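Local atomic coordinates of phage-related conserved hypothetical protein, BB2244 (Bordetella bronchiseptica, PDB entry 2BDV), a protein that is of unknown function but belongs to the SRAP family, whose studied members form covalent crosslinks to abasic sites in single-stranded DNA, and probably acts in DNA damage responses. Residues I5-A10 with L96-G101. Sequence-based numbering, arbitrary orientation.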
loop_
_atom_site.group_PDB
_atom_site.type_symbol
_atom_site.label_atom_id
_atom_site.label_comp_id
_atom_site.label_asym_id
_atom_site.label_seq_id
_atom_site.Cartn_x
_atom_site.Cartn_y
_atom_site.Cartn_z
ATOM N N ILE A 5 -6.416 2.234 -4.581
ATOM C CA ILE A 5 -6.737 0.951 -3.968
ATOM C C ILE A 5 -8.213 0.913 -3.587
ATOM O O ILE A 5 -8.932 1.913 -3.705
ATOM C CB ILE A 5 -5.933 0.687 -2.671
ATOM C CG1 ILE A 5 -6.240 1.772 -1.648
ATOM C CG2 ILE A 5 -4.455 0.554 -2.990
ATOM C CD1 ILE A 5 -5.663 1.512 -0.249
ATOM N N ALA A 6 -8.654 -0.250 -3.121
ATOM C CA ALA A 6 -10.034 -0.424 -2.696
ATOM C C ALA A 6 -10.110 -1.096 -1.327
ATOM O O ALA A 6 -9.469 -2.119 -1.095
ATOM C CB ALA A 6 -10.810 -1.251 -3.732
ATOM N N GLN A 7 -10.876 -0.491 -0.421
ATOM C CA GLN A 7 -11.098 -1.032 0.920
ATOM C C GLN A 7 -12.613 -1.127 1.094
ATOM O O GLN A 7 -13.261 -0.195 1.584
ATOM C CB GLN A 7 -10.504 -0.123 2.000
ATOM C CG GLN A 7 -8.977 -0.101 2.024
ATOM C CD GLN A 7 -8.409 0.693 3.196
ATOM O OE1 GLN A 7 -8.999 1.680 3.636
ATOM N NE2 GLN A 7 -7.246 0.273 3.692
ATOM N N LYS A 8 -13.174 -2.260 0.682
ATOM C CA LYS A 8 -14.612 -2.472 0.769
ATOM C C LYS A 8 -15.099 -3.486 1.804
ATOM O O LYS A 8 -16.287 -3.519 2.122
ATOM C CB LYS A 8 -15.161 -2.824 -0.611
ATOM C CG LYS A 8 -14.271 -3.706 -1.456
ATOM C CD LYS A 8 -14.728 -3.643 -2.911
ATOM C CE LYS A 8 -14.049 -4.700 -3.758
ATOM N NZ LYS A 8 -14.524 -4.658 -5.171
ATOM N N SER A 9 -14.196 -4.307 2.328
ATOM C CA SER A 9 -14.582 -5.282 3.340
ATOM C C SER A 9 -14.722 -4.612 4.692
ATOM O O SER A 9 -14.208 -3.518 4.916
ATOM C CB SER A 9 -13.540 -6.390 3.463
ATOM O OG SER A 9 -13.500 -7.176 2.296
ATOM N N ALA A 10 -15.429 -5.282 5.593
ATOM C CA ALA A 10 -15.618 -4.775 6.938
ATOM C C ALA A 10 -14.246 -4.725 7.594
ATOM O O ALA A 10 -13.424 -5.617 7.398
ATOM C CB ALA A 10 -16.533 -5.703 7.718
ATOM N N LEU A 96 1.057 -2.062 7.627
ATOM C CA LEU A 96 0.357 -2.827 6.619
ATOM C C LEU A 96 -0.859 -2.008 6.206
ATOM O O LEU A 96 -1.470 -1.329 7.032
ATOM C CB LEU A 96 -0.088 -4.183 7.177
ATOM C CG LEU A 96 1.067 -5.097 7.583
ATOM C CD1 LEU A 96 0.594 -6.170 8.539
ATOM C CD2 LEU A 96 1.677 -5.711 6.322
ATOM N N VAL A 97 -1.184 -2.053 4.917
ATOM C CA VAL A 97 -2.344 -1.355 4.388
ATOM C C VAL A 97 -3.266 -2.398 3.777
ATOM O O VAL A 97 -2.985 -2.936 2.698
ATOM C CB VAL A 97 -1.973 -0.354 3.275
ATOM C CG1 VAL A 97 -3.241 0.302 2.743
ATOM C CG2 VAL A 97 -1.020 0.709 3.805
ATOM N N PRO A 98 -4.377 -2.709 4.457
ATOM C CA PRO A 98 -5.316 -3.701 3.936
ATOM C C PRO A 98 -6.025 -3.202 2.674
ATOM O O PRO A 98 -6.268 -2.001 2.521
ATOM C CB PRO A 98 -6.267 -3.911 5.108
ATOM C CG PRO A 98 -6.255 -2.596 5.789
ATOM C CD PRO A 98 -4.801 -2.232 5.781
ATOM N N ALA A 99 -6.344 -4.136 1.778
ATOM C CA ALA A 99 -7.011 -3.818 0.523
ATOM C C ALA A 99 -7.649 -5.032 -0.156
ATOM O O ALA A 99 -7.093 -6.134 -0.165
ATOM C CB ALA A 99 -6.020 -3.167 -0.433
ATOM N N ASP A 100 -8.818 -4.812 -0.738
ATOM C CA ASP A 100 -9.523 -5.870 -1.441
ATOM C C ASP A 100 -8.948 -5.969 -2.853
ATOM O O ASP A 100 -9.086 -6.991 -3.529
ATOM C CB ASP A 100 -11.016 -5.540 -1.446
ATOM C CG ASP A 100 -11.608 -5.567 -0.045
ATOM O OD1 ASP A 100 -11.985 -6.659 0.416
ATOM O OD2 ASP A 100 -11.668 -4.507 0.614
ATOM N N GLY A 101 -8.280 -4.897 -3.271
ATOM C CA GLY A 101 -7.667 -4.839 -4.591
ATOM C C GLY A 101 -7.129 -3.449 -4.925
ATOM O O GLY A 101 -7.177 -2.537 -4.095
#
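D100 turns its carboxylate toward K8 and S9 in the loop after strand 5-7 and takes both backbone N-H groups on OD2. K8 N lies 2.7 Å and S9 N 3.1 Å from D100 OD2, both on the same face of the carboxylate and well out of its plane. S9 OG donates to D100 OD1; the 2.5 Å separation is very short and its exact length doubtful. With CG of D100 anti to its own carbonyl carbon (chi1 -66°), the group points at the loop, and CG of K8 lies 3.4 Å from OD2. On the backbone, D100 N donates to A6 O at 2.8 Å, and A6 N to G101 O at 2.9 Å, more bent. The chain turns a corner at D100: strand 94-99 edges the mixed sheet of the SRAP fold, whereas strand 101-107 pairs antiparallel with 5-7 in another. The axes of 5-7 and 96-99 cross at 77°, consistent with their lying in different sheets. Two residues before the corner, P98 O receives NE2 of Q7, whose chain is extended beyond CG, at 2.7 Å; the bond is nearly straight (171°) and the acceptor lies in the amide plane. On the same side of the strand as Q7, CD1 of I5 meets CG1 of V97 at 4.0 Å. Further out, Y14 OH of helix 11-18 also hydrogen-bonds D100 OD2, and Q7 NE2 has a second acceptor in L43 O.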